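Side-chain contacts in GCN5-related N-acetyltransferase (Kribbella flavida, PDB 4IUS), which probably transfers an acyl group, most likely acetyl from acetyl-CoA, to an acceptor amine whose identity is not established: residues A[81-84]-A[89-92]; A[77-82]-A[96-101]; A[13-18]-A[29-34]; A[189-194]-A[232-237]. The protein carries 1 engineered substitution. All coordinates share one frame; numbering follows the deposited sequence.

Contact 1. Residues A[81-84]-A[89-92]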
loop_
_atom_site.group_PDB
_atom_site.type_symbol
_atom_site.label_atom_id
_atom_site.label_comp_id
_atom_site.label_asym_id
_atom_site.label_seq_id
_atom_site.Cartn_x
_atom_site.Cartn_y
_atom_site.Cartn_z
ATOM N N LEU A 81 -2.702 4.695 9.629
ATOM C CA LEU A 81 -2.323 6.083 9.738
ATOM C C LEU A 81 -0.899 6.275 9.250
ATOM O O LEU A 81 -0.119 5.334 9.135
ATOM C CB LEU A 81 -2.450 6.594 11.169
ATOM C CG LEU A 81 -3.822 6.440 11.831
ATOM C CD1 LEU A 81 -3.751 6.866 13.292
ATOM C CD2 LEU A 81 -4.858 7.223 11.064
ATOM N N VAL A 82 -0.541 7.517 9.010
ATOM C CA VAL A 82 0.846 7.921 8.794
ATOM C C VAL A 82 1.165 8.853 9.957
ATOM O O VAL A 82 0.541 9.905 10.086
ATOM C CB VAL A 82 1.052 8.592 7.414
ATOM C CG1 VAL A 82 2.541 8.976 7.280
ATOM C CG2 VAL A 82 0.609 7.674 6.285
ATOM N N GLU A 83 2.077 8.459 10.829
ATOM C CA GLU A 83 2.270 9.195 12.078
ATOM C C GLU A 83 2.552 10.671 11.848
ATOM O O GLU A 83 2.031 11.520 12.545
ATOM C CB GLU A 83 3.389 8.540 12.901
ATOM C CG GLU A 83 3.746 9.275 14.178
ATOM C CD GLU A 83 2.617 9.328 15.215
ATOM O OE1 GLU A 83 1.779 8.398 15.271
ATOM O OE2 GLU A 83 2.579 10.344 15.974
ATOM N N GLU A 84 3.429 10.980 10.892
ATOM C CA GLU A 84 3.847 12.351 10.675
ATOM C C GLU A 84 2.767 13.209 10.047
ATOM O O GLU A 84 2.797 14.408 10.116
ATOM C CB GLU A 84 5.135 12.399 9.854
ATOM C CG GLU A 84 6.340 11.698 10.489
ATOM C CD GLU A 84 6.454 10.194 10.201
ATOM O OE1 GLU A 84 5.522 9.612 9.592
ATOM O OE2 GLU A 84 7.475 9.575 10.658
ATOM N N LEU A 89 -2.314 10.827 16.778
ATOM C CA LEU A 89 -3.643 10.272 16.573
ATOM C C LEU A 89 -3.677 8.786 16.950
ATOM O O LEU A 89 -4.615 8.331 17.597
ATOM C CB LEU A 89 -4.145 10.560 15.162
ATOM C CG LEU A 89 -5.552 10.059 14.807
ATOM C CD1 LEU A 89 -6.627 10.588 15.760
ATOM C CD2 LEU A 89 -5.888 10.455 13.375
ATOM N N ALA A 90 -2.666 8.039 16.525
ATOM C CA ALA A 90 -2.625 6.626 16.838
ATOM C C ALA A 90 -2.728 6.361 18.333
ATOM O O ALA A 90 -3.443 5.460 18.762
ATOM C CB ALA A 90 -1.366 5.967 16.268
ATOM N N TYR A 91 -2.053 7.162 19.125
ATOM C CA TYR A 91 -2.075 6.945 20.564
ATOM C C TYR A 91 -3.462 7.219 21.143
ATOM O O TYR A 91 -3.879 6.534 22.073
ATOM C CB TYR A 91 -1.058 7.813 21.288
ATOM C CG TYR A 91 0.366 7.315 21.210
ATOM C CD1 TYR A 91 0.689 5.979 21.465
ATOM C CD2 TYR A 91 1.384 8.221 21.104
ATOM C CE1 TYR A 91 2.019 5.567 21.485
ATOM C CE2 TYR A 91 2.706 7.822 21.088
ATOM C CZ TYR A 91 3.014 6.494 21.285
ATOM O OH TYR A 91 4.322 6.113 21.276
ATOM N N VAL A 92 -4.201 8.175 20.587
ATOM C CA VAL A 92 -5.570 8.422 21.060
ATOM C C VAL A 92 -6.469 7.216 20.684
ATOM O O VAL A 92 -7.305 6.779 21.452
ATOM C CB VAL A 92 -6.112 9.757 20.587
ATOM C CG1 VAL A 92 -7.498 9.985 21.208
ATOM C CG2 VAL A 92 -5.162 10.911 20.978
HETATM O O HOH W 1 -0.784 8.959 14.525
HETATM O O HOH W 2 0.468 8.488 17.883
#

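Contact 2. Residues A[77-82]-A[96-101]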
loop_
_atom_site.group_PDB
_atom_site.type_symbol
_atom_site.label_atom_id
_atom_site.label_comp_id
_atom_site.label_asym_id
_atom_site.label_seq_id
_atom_site.Cartn_x
_atom_site.Cartn_y
_atom_site.Cartn_z
ATOM N N LEU A 77 -12.958 -3.788 12.462
ATOM C CA LEU A 77 -12.257 -2.529 12.172
ATOM C C LEU A 77 -10.736 -2.603 12.396
ATOM O O LEU A 77 -10.251 -3.055 13.419
ATOM C CB LEU A 77 -12.813 -1.442 13.070
ATOM C CG LEU A 77 -12.216 -0.047 12.880
ATOM C CD1 LEU A 77 -12.562 0.492 11.513
ATOM C CD2 LEU A 77 -12.749 0.870 13.964
ATOM N N SER A 78 -9.999 -2.151 11.399
ATOM C CA SER A 78 -8.577 -1.811 11.477
ATOM C C SER A 78 -8.434 -0.415 10.979
ATOM O O SER A 78 -9.313 0.129 10.326
ATOM C CB SER A 78 -7.691 -2.765 10.670
ATOM O OG SER A 78 -8.037 -2.792 9.331
ATOM N N ALA A 79 -7.289 0.195 11.281
ATOM C CA ALA A 79 -7.002 1.542 10.882
ATOM C C ALA A 79 -5.556 1.639 10.401
ATOM O O ALA A 79 -4.676 0.919 10.934
ATOM C CB ALA A 79 -7.217 2.520 12.040
ATOM N N GLU A 80 -5.316 2.491 9.436
ATOM C CA GLU A 80 -3.961 2.752 8.946
ATOM C C GLU A 80 -3.746 4.256 8.950
ATOM O O GLU A 80 -4.521 4.981 8.342
ATOM C CB GLU A 80 -3.738 2.203 7.546
ATOM C CG GLU A 80 -3.733 0.686 7.425
ATOM C CD GLU A 80 -3.169 0.220 6.059
ATOM O OE1 GLU A 80 -2.807 1.078 5.204
ATOM O OE2 GLU A 80 -3.068 -1.001 5.869
ATOM N N LEU A 81 -2.702 4.695 9.629
ATOM C CA LEU A 81 -2.323 6.083 9.738
ATOM C C LEU A 81 -0.899 6.275 9.250
ATOM O O LEU A 81 -0.119 5.334 9.135
ATOM C CB LEU A 81 -2.450 6.594 11.169
ATOM C CG LEU A 81 -3.822 6.440 11.831
ATOM C CD1 LEU A 81 -3.751 6.866 13.292
ATOM C CD2 LEU A 81 -4.858 7.223 11.064
ATOM N N VAL A 82 -0.541 7.517 9.010
ATOM C CA VAL A 82 0.846 7.921 8.794
ATOM C C VAL A 82 1.165 8.853 9.957
ATOM O O VAL A 82 0.541 9.905 10.086
ATOM C CB VAL A 82 1.052 8.592 7.414
ATOM C CG1 VAL A 82 2.541 8.976 7.280
ATOM C CG2 VAL A 82 0.609 7.674 6.285
ATOM N N HIS A 96 -8.586 4.443 23.255
ATOM C CA HIS A 96 -9.992 4.099 23.073
ATOM C C HIS A 96 -10.199 2.736 22.432
ATOM O O HIS A 96 -11.217 2.448 21.816
ATOM C CB HIS A 96 -10.717 5.247 22.384
ATOM C CG HIS A 96 -10.659 6.494 23.223
ATOM N ND1 HIS A 96 -11.317 6.589 24.406
ATOM C CD2 HIS A 96 -9.901 7.657 23.090
ATOM C CE1 HIS A 96 -10.965 7.739 25.008
ATOM N NE2 HIS A 96 -10.116 8.406 24.199
ATOM N N GLY A 97 -9.246 1.836 22.663
ATOM C CA GLY A 97 -9.438 0.389 22.492
ATOM C C GLY A 97 -8.723 -0.295 21.347
ATOM O O GLY A 97 -8.775 -1.506 21.269
HETATM N N MSE A 98 -8.093 0.436 20.461
HETATM C CA MSE A 98 -7.326 -0.163 19.411
HETATM C C MSE A 98 -5.961 -0.625 19.903
HETATM O O MSE A 98 -5.484 -0.185 20.960
HETATM C CB MSE A 98 -7.206 0.765 18.214
HETATM C CG MSE A 98 -8.543 1.211 17.678
HETATM SE SE MSE A 98 -8.490 1.867 15.835
HETATM C CE MSE A 98 -8.581 0.199 14.883
ATOM N N THR A 99 -5.298 -1.461 19.095
ATOM C CA THR A 99 -3.955 -1.956 19.390
ATOM C C THR A 99 -3.063 -1.670 18.180
ATOM O O THR A 99 -3.425 -2.002 17.054
ATOM C CB THR A 99 -3.972 -3.481 19.622
ATOM O OG1 THR A 99 -4.811 -3.747 20.745
ATOM C CG2 THR A 99 -2.563 -4.027 19.890
ATOM N N ILE A 100 -1.893 -1.088 18.404
ATOM C CA ILE A 100 -0.905 -0.940 17.344
ATOM C C ILE A 100 -0.210 -2.287 17.169
ATOM O O ILE A 100 0.446 -2.785 18.084
ATOM C CB ILE A 100 0.106 0.196 17.648
ATOM C CG1 ILE A 100 -0.585 1.557 17.683
ATOM C CG2 ILE A 100 1.238 0.169 16.623
ATOM C CD1 ILE A 100 0.244 2.679 18.276
ATOM N N VAL A 101 -0.369 -2.857 15.985
ATOM C CA VAL A 101 0.271 -4.107 15.627
ATOM C C VAL A 101 1.656 -3.909 15.016
ATOM O O VAL A 101 2.533 -4.731 15.197
ATOM C CB VAL A 101 -0.687 -4.879 14.694
ATOM C CG1 VAL A 101 -0.031 -6.094 14.076
ATOM C CG2 VAL A 101 -1.908 -5.312 15.507
#

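Contact 3. Residues A[13-18]-A[29-34]. With EDO (1,2-ethanediol), chain E; SO4 (sulfate ion), chain C; SO4 (sulfate ion), chain D.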
loop_
_atom_site.group_PDB
_atom_site.type_symbol
_atom_site.label_atom_id
_atom_site.label_comp_id
_atom_site.label_asym_id
_atom_site.label_seq_id
_atom_site.Cartn_x
_atom_site.Cartn_y
_atom_site.Cartn_z
ATOM N N ALA A 13 -3.131 11.174 -0.594
ATOM C CA ALA A 13 -3.236 10.427 -1.829
ATOM C C ALA A 13 -3.805 9.040 -1.570
ATOM O O ALA A 13 -4.603 8.535 -2.398
ATOM C CB ALA A 13 -1.885 10.330 -2.520
ATOM N N GLN A 14 -3.416 8.406 -0.470
ATOM C CA GLN A 14 -3.974 7.118 -0.122
ATOM C C GLN A 14 -5.493 7.224 0.045
ATOM O O GLN A 14 -6.252 6.411 -0.469
ATOM C CB GLN A 14 -3.323 6.591 1.150
ATOM C CG GLN A 14 -3.752 5.202 1.546
ATOM C CD GLN A 14 -3.177 4.859 2.891
ATOM O OE1 GLN A 14 -2.207 4.122 2.982
ATOM N NE2 GLN A 14 -3.727 5.456 3.942
ATOM N N LEU A 15 -5.936 8.240 0.775
ATOM C CA LEU A 15 -7.371 8.445 0.959
ATOM C C LEU A 15 -8.093 8.655 -0.369
ATOM O O LEU A 15 -9.126 8.050 -0.622
ATOM C CB LEU A 15 -7.623 9.593 1.909
ATOM C CG LEU A 15 -9.049 10.004 2.198
ATOM C CD1 LEU A 15 -9.901 8.872 2.732
ATOM C CD2 LEU A 15 -9.083 11.224 3.108
ATOM N N GLN A 16 -7.532 9.525 -1.199
ATOM C CA GLN A 16 -8.097 9.814 -2.509
ATOM C C GLN A 16 -8.264 8.523 -3.319
ATOM O O GLN A 16 -9.302 8.306 -3.979
ATOM C CB GLN A 16 -7.202 10.820 -3.248
ATOM C CG GLN A 16 -7.727 11.294 -4.587
ATOM C CD GLN A 16 -6.781 12.248 -5.284
ATOM O OE1 GLN A 16 -5.894 12.850 -4.668
ATOM N NE2 GLN A 16 -6.961 12.389 -6.579
ATOM N N GLY A 17 -7.271 7.625 -3.251
ATOM C CA GLY A 17 -7.370 6.334 -3.956
ATOM C C GLY A 17 -8.434 5.424 -3.365
ATOM O O GLY A 17 -9.246 4.818 -4.095
ATOM N N LEU A 18 -8.469 5.358 -2.050
ATOM C CA LEU A 18 -9.351 4.418 -1.373
ATOM C C LEU A 18 -10.820 4.748 -1.589
ATOM O O LEU A 18 -11.661 3.852 -1.693
ATOM C CB LEU A 18 -9.075 4.366 0.120
ATOM C CG LEU A 18 -7.771 3.665 0.533
ATOM C CD1 LEU A 18 -7.423 3.983 1.986
ATOM C CD2 LEU A 18 -7.818 2.146 0.325
ATOM N N PRO A 29 -12.042 13.465 13.037
ATOM C CA PRO A 29 -10.760 13.274 12.416
ATOM C C PRO A 29 -10.561 11.926 11.773
ATOM O O PRO A 29 -9.480 11.671 11.268
ATOM C CB PRO A 29 -9.797 13.437 13.586
ATOM C CG PRO A 29 -10.571 12.893 14.734
ATOM C CD PRO A 29 -11.968 13.336 14.515
ATOM N N LEU A 30 -11.582 11.068 11.776
ATOM C CA LEU A 30 -11.456 9.723 11.195
ATOM C C LEU A 30 -12.455 9.554 10.056
ATOM O O LEU A 30 -13.534 10.149 10.069
ATOM C CB LEU A 30 -11.777 8.655 12.244
ATOM C CG LEU A 30 -10.936 8.685 13.499
ATOM C CD1 LEU A 30 -11.470 7.659 14.474
ATOM C CD2 LEU A 30 -9.491 8.479 13.151
ATOM N N VAL A 31 -12.105 8.681 9.113
ATOM C CA VAL A 31 -13.068 8.261 8.108
ATOM C C VAL A 31 -13.006 6.754 7.974
ATOM O O VAL A 31 -11.941 6.165 7.756
ATOM C CB VAL A 31 -12.901 8.957 6.735
ATOM C CG1 VAL A 31 -11.502 8.812 6.146
ATOM C CG2 VAL A 31 -14.001 8.524 5.763
ATOM N N GLY A 32 -14.165 6.134 8.134
ATOM C CA GLY A 32 -14.302 4.702 7.866
ATOM C C GLY A 32 -14.613 4.485 6.407
ATOM O O GLY A 32 -15.367 5.237 5.799
ATOM N N LEU A 33 -14.013 3.477 5.832
ATOM C CA LEU A 33 -14.089 3.201 4.397
ATOM C C LEU A 33 -14.544 1.756 4.221
ATOM O O LEU A 33 -13.852 0.815 4.600
ATOM C CB LEU A 33 -12.751 3.434 3.754
ATOM C CG LEU A 33 -12.205 4.857 3.870
ATOM C CD1 LEU A 33 -10.703 4.886 3.513
ATOM C CD2 LEU A 33 -13.006 5.874 3.051
ATOM N N LEU A 34 -15.744 1.589 3.663
ATOM C CA LEU A 34 -16.403 0.268 3.556
ATOM C C LEU A 34 -16.498 -0.132 2.075
ATOM O O LEU A 34 -17.125 0.549 1.260
ATOM C CB LEU A 34 -17.794 0.295 4.231
ATOM C CG LEU A 34 -17.756 0.326 5.760
ATOM C CD1 LEU A 34 -19.030 0.855 6.423
ATOM C CD2 LEU A 34 -17.402 -1.038 6.338
HETATM C C1 EDO E . -1.425 5.556 -3.700
HETATM O O1 EDO E . -1.027 5.999 -2.390
HETATM C C2 EDO E . -2.335 6.613 -4.317
HETATM O O2 EDO E . -3.725 6.279 -4.123
HETATM S S SO4 C . -10.075 11.284 -8.473
HETATM O O1 SO4 C . -8.726 11.275 -9.078
HETATM O O2 SO4 C . -10.525 9.894 -8.236
HETATM O O3 SO4 C . -10.021 11.909 -7.133
HETATM O O4 SO4 C . -11.035 11.957 -9.363
HETATM S S SO4 D . -5.177 14.718 -9.113
HETATM O O1 SO4 D . -3.804 15.154 -9.439
HETATM O O2 SO4 D . -5.217 13.311 -8.639
HETATM O O3 SO4 D . -5.771 15.570 -8.068
HETATM O O4 SO4 D . -5.975 14.884 -10.331
#

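Contact 4. Residues A[189-194]-A[232-237]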
loop_
_atom_site.group_PDB
_atom_site.type_symbol
_atom_site.label_atom_id
_atom_site.label_comp_id
_atom_site.label_asym_id
_atom_site.label_seq_id
_atom_site.Cartn_x
_atom_site.Cartn_y
_atom_site.Cartn_z
ATOM N N ALA A 189 3.587 -2.121 -4.676
ATOM C CA ALA A 189 3.207 -3.189 -3.766
ATOM C C ALA A 189 3.107 -4.465 -4.579
ATOM O O ALA A 189 3.479 -4.526 -5.738
ATOM C CB ALA A 189 1.875 -2.863 -3.059
ATOM N N GLY A 190 2.664 -5.526 -3.966
ATOM C CA GLY A 190 2.504 -6.777 -4.687
ATOM C C GLY A 190 3.822 -7.357 -5.168
ATOM O O GLY A 190 3.854 -8.050 -6.177
ATOM N N VAL A 191 4.908 -7.116 -4.454
ATOM C CA VAL A 191 6.214 -7.561 -4.855
ATOM C C VAL A 191 6.358 -9.019 -4.440
ATOM O O VAL A 191 6.061 -9.391 -3.300
ATOM C CB VAL A 191 7.370 -6.720 -4.263
ATOM C CG1 VAL A 191 8.740 -7.205 -4.765
ATOM C CG2 VAL A 191 7.173 -5.268 -4.627
ATOM N N GLY A 192 6.823 -9.870 -5.348
ATOM C CA GLY A 192 7.166 -11.218 -4.994
ATOM C C GLY A 192 8.041 -11.893 -6.001
ATOM O O GLY A 192 8.195 -11.448 -7.119
ATOM N N THR A 193 8.616 -13.012 -5.577
ATOM C CA THR A 193 9.377 -13.889 -6.434
ATOM C C THR A 193 9.006 -15.314 -6.156
ATOM O O THR A 193 8.656 -15.664 -5.015
ATOM C CB THR A 193 10.894 -13.749 -6.250
ATOM O OG1 THR A 193 11.324 -14.493 -5.106
ATOM C CG2 THR A 193 11.295 -12.279 -6.142
ATOM N N LEU A 194 9.070 -16.145 -7.174
ATOM C CA LEU A 194 8.908 -17.578 -6.918
ATOM C C LEU A 194 9.974 -18.058 -5.927
ATOM O O LEU A 194 11.114 -17.609 -5.936
ATOM C CB LEU A 194 9.047 -18.344 -8.219
ATOM C CG LEU A 194 7.889 -18.198 -9.209
ATOM C CD1 LEU A 194 8.266 -19.044 -10.440
ATOM C CD2 LEU A 194 6.524 -18.575 -8.605
ATOM N N ALA A 232 11.193 -10.955 2.258
ATOM C CA ALA A 232 12.563 -10.753 1.747
ATOM C C ALA A 232 13.202 -9.514 2.377
ATOM O O ALA A 232 12.560 -8.451 2.444
ATOM C CB ALA A 232 12.547 -10.604 0.236
ATOM N N ASP A 233 14.469 -9.623 2.779
ATOM C CA ASP A 233 15.204 -8.493 3.349
ATOM C C ASP A 233 16.059 -7.772 2.293
ATOM O O ASP A 233 17.231 -7.460 2.515
ATOM C CB ASP A 233 16.047 -8.949 4.543
ATOM C CG ASP A 233 17.278 -9.779 4.153
ATOM O OD1 ASP A 233 17.517 -10.025 2.951
ATOM O OD2 ASP A 233 18.021 -10.178 5.081
ATOM N N ARG A 234 15.475 -7.498 1.137
ATOM C CA ARG A 234 16.193 -6.766 0.094
ATOM C C ARG A 234 16.285 -5.310 0.521
ATOM O O ARG A 234 15.478 -4.832 1.328
ATOM C CB ARG A 234 15.525 -6.893 -1.285
ATOM C CG ARG A 234 14.134 -6.300 -1.351
ATOM C CD ARG A 234 13.458 -6.455 -2.703
ATOM N NE ARG A 234 13.065 -7.846 -2.933
ATOM C CZ ARG A 234 11.866 -8.368 -2.610
ATOM N NH1 ARG A 234 10.916 -7.609 -2.084
ATOM N NH2 ARG A 234 11.594 -9.655 -2.804
ATOM N N ILE A 235 17.321 -4.654 0.006
ATOM C CA ILE A 235 17.720 -3.324 0.397
ATOM C C ILE A 235 17.175 -2.372 -0.697
ATOM O O ILE A 235 17.762 -2.241 -1.799
ATOM C CB ILE A 235 19.251 -3.212 0.516
ATOM C CG1 ILE A 235 19.766 -4.155 1.617
ATOM C CG2 ILE A 235 19.655 -1.768 0.832
ATOM C CD1 ILE A 235 21.278 -4.361 1.633
ATOM N N TYR A 236 16.031 -1.738 -0.442
ATOM C CA TYR A 236 15.403 -0.864 -1.431
ATOM C C TYR A 236 16.265 0.380 -1.713
ATOM O O TYR A 236 16.091 1.065 -2.721
ATOM C CB TYR A 236 13.968 -0.469 -0.988
ATOM C CG TYR A 236 13.031 -1.675 -1.006
ATOM C CD1 TYR A 236 12.482 -2.160 -2.165
ATOM C CD2 TYR A 236 12.778 -2.357 0.163
ATOM C CE1 TYR A 236 11.644 -3.252 -2.155
ATOM C CE2 TYR A 236 11.972 -3.484 0.170
ATOM C CZ TYR A 236 11.425 -3.929 -0.991
ATOM O OH TYR A 236 10.599 -5.028 -1.026
ATOM N N ARG A 237 17.184 0.700 -0.785
ATOM C CA ARG A 237 18.078 1.849 -0.968
ATOM C C ARG A 237 18.880 1.782 -2.261
ATOM O O ARG A 237 19.164 2.815 -2.865
ATOM C CB ARG A 237 19.060 1.984 0.197
ATOM C CG ARG A 237 19.956 3.221 0.099
ATOM C CD ARG A 237 20.474 3.774 1.413
ATOM N NE ARG A 237 20.719 5.220 1.322
ATOM C CZ ARG A 237 21.838 5.792 0.866
ATOM N NH1 ARG A 237 22.856 5.051 0.445
ATOM N NH2 ARG A 237 21.942 7.131 0.837
#

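Contact 1. Residues A[81-84]-A[89-92]
Leu81 and Glu83 carry this contact, one with methyl groups and the other with a carboxylate, against the first turn of helix 89-95. The setting is a beta-alpha-beta crossover: strand 78-82 leads through a loop into the helix, which returns to the same mixed sheet at strand 99-109, with strand 242-251 lying between the two.

The apolar part belongs to Leu81. Its CG lies anti to the carbonyl carbon (chi1 -56°), and the branch reaches out to the helix so that CD1 lodges between Leu89 and Ala90. CD1 is 4.0 Å from Leu89 CG and 3.9 Å from Ala90 CB, and it also lies over the backbone, 3.6 Å from Ala90 N. The two leucine side chains cross at about a right angle, and their CD2 methyls also meet, at 4.1 Å. Alanine suits the helix position because its short side chain lets strand and helix come close, while Leu89 also touches Phe54 and Val59.

The polar part belongs to Glu83. Its CG is anti to the backbone N, and the bend at chi2 (64°) turns the carboxylate back to the helix start, where backbone N-H groups have no preceding turn to bond to. OE2 accepts a hydrogen bond from Gly88 N, and the positive end of the helix dipole would probably favour the negative charge. OE1 works through two waters that donate to it: one, 2.7 Å from Glu83 OE1, accepts from Ala90 N, and the other, 2.9 Å from Glu83 OE1, accepts from Tyr91 N.

Contact 2. Residues A[77-82]-A[96-101]
The terminal methyl CE of Met98 lies over one face of the flat peptide group joining Ser78 and Ala79, 3.8 Å from Ala79 N; no aromatic ring, guanidinium or carboxylate takes part. The edges of the strand's peptides are taken up by backbone bonding, for Ala79 pairs with Leu250 of strand 242-251 and Ser78 with Ala45 of strand 44-47.

The same methyl makes the side-chain contacts. Met98 CE is 3.9 Å from Ala79 CB and 4.2 Å from Leu77 CG, and Met98 SE comes to 4.1 Å from Ala79 CB. The chain leaves its backbone with CG anti to the carbonyl carbon and bends at chi3 (83°), which lays CE across the strand. Leu77 crosses it at about a right angle and continues to Leu63, Ile66 and Phe70 of helix 59-71. Small Ala79 allows the close approach. The residue is selenomethionine, and one of its two modelled conformers is described here.

Met98 is placed by the end of helix 89-95, a Schellman motif in which Met98 N bonds to Leu93 O and Gly97 N to Val94 O. Gly97 takes the positive phi this turn needs, an angle at which any CB would run into the carbonyl O of His96.

Since the cross-segment contacts are dispersive and come from one flexible, polarisable chain, they set little direction, unlike the backbone bonds of the strand.

Contact 3. Residues A[13-18]-A[29-34]
Leu15 turns its CG anti to the backbone N (chi1 178°), which carries its end off the helix flank to the strand, whereas Leu18, one turn on, sets CG anti to the carbonyl carbon (chi1 -72°) and is aimed at the strand from the start. Both meet Leu33. Its CD1 lies 3.7 Å from Leu18 CD1 and 4.1 Å from Leu15 CD1, so one methyl touches both helix leucines; the Leu33 side chain crosses each of theirs at about a right angle. Leu15 CD1 also touches Val31 CG1, at 3.8 Å. Val31 and Leu33 stand two residues apart and both face the helix, with Gly32 between them.

This is a helix packed on a sheet: helix 6-19 lies on the three-stranded antiparallel sheet 22-27, 30-35, 44-47, with the local axes 10.7 Å apart and inclined at 36°. Branched aliphatic residues suit such an interface, as their methyls can reach across the gap between helix and sheet and pack without polar partners. Val46 of strand 44-47 touches Leu15, Val31 and Leu33 and extends the apolar layer onto the neighbouring strand.

The helix has a polar side as well. Gln16 is extended, and its NE2 donates to a sulfate oxygen, O2 of the chain D ion, at 2.9 Å, and to two oxygens of the chain C ion, the nearer being O3 at 3.1 Å. An ethanediol hydroxyl, O2, donates to Ala13 O at 3.0 Å and lies so near Gly17 that a CB there would collide with it. These small molecules probably come from the crystallisation liquor.

Contact 4. Residues A[189-194]-A[232-237]
Val191 and Thr193 lie two residues apart on strand 185-193, both with CB directed to the loop that carries Arg234, while Gly192 between them has no side chain and Gly190 just before takes a positive phi (65°) that suits glycine. Val191 reaches over one face of the Arg234 guanidinium, with CG1 3.5 Å from Arg234 NH1 and 4.0 Å from Arg234 CZ. The opposite face carries Ala232 CB, 3.3 Å above the plane and offset to its rim, so an aliphatic group lies on each face, neither of them centred. Thr193 CG2 approaches more loosely and obliquely, 4.3 Å from Arg234 NH2.

The arginine is bent at chi3 (72°), which brings its head back to Tyr236. There NH1 donates to Tyr236 OH at 2.8 Å, with the oxygen only 7° out of the guanidinium plane. The same NH1 forms a salt bridge with Asp230, and Arg234 CG rests 3.6 Å above the plane of the Tyr236 ring, offset to its rim. Arginine suits this place because its planar head can bond at its rim while its faces pack against methyl groups. Were Arg234 replaced by an alanine, Asp230 would probably lose a charged mate, Tyr236 OH this donor and the Val191 methyl its flat cover.

Arg234 NE also binds a malonate ion, probably from the crystallisation liquor, to which Thr193 OG1 bonds weakly, consistent with an anion-accepting pocket. In the GNAT fold, strand 185-193 probably corresponds to the strand leading to the acetyl-CoA-binding turn ahead of helix 202-216, and Arg234 faces it from the loop that follows strand 222-225.

How the contacts relate
Contacts 1 and 2 are buried and share strand 78-82: they pin opposite ends of helix 89-95 and its exit loop to that strand, and they touch through Ala90 CB and Ile100 CD1, 4.2 Å apart. Contact 3 is partly buried and joins a helix to the three-stranded sheet 22-27, 30-35, 44-47; it meets contact 1 where Leu30 packs on Leu89. Contact 4, about 26 Å from contact 3 between centres, is a surface contact in the GNAT family region, on the other part of the eight-stranded sheet. The chemistry follows: contacts 2 and 3 are held by aliphatic packing, contact 1 adds a water-bridged carboxylate, and contact 4 is built round a charged arginine.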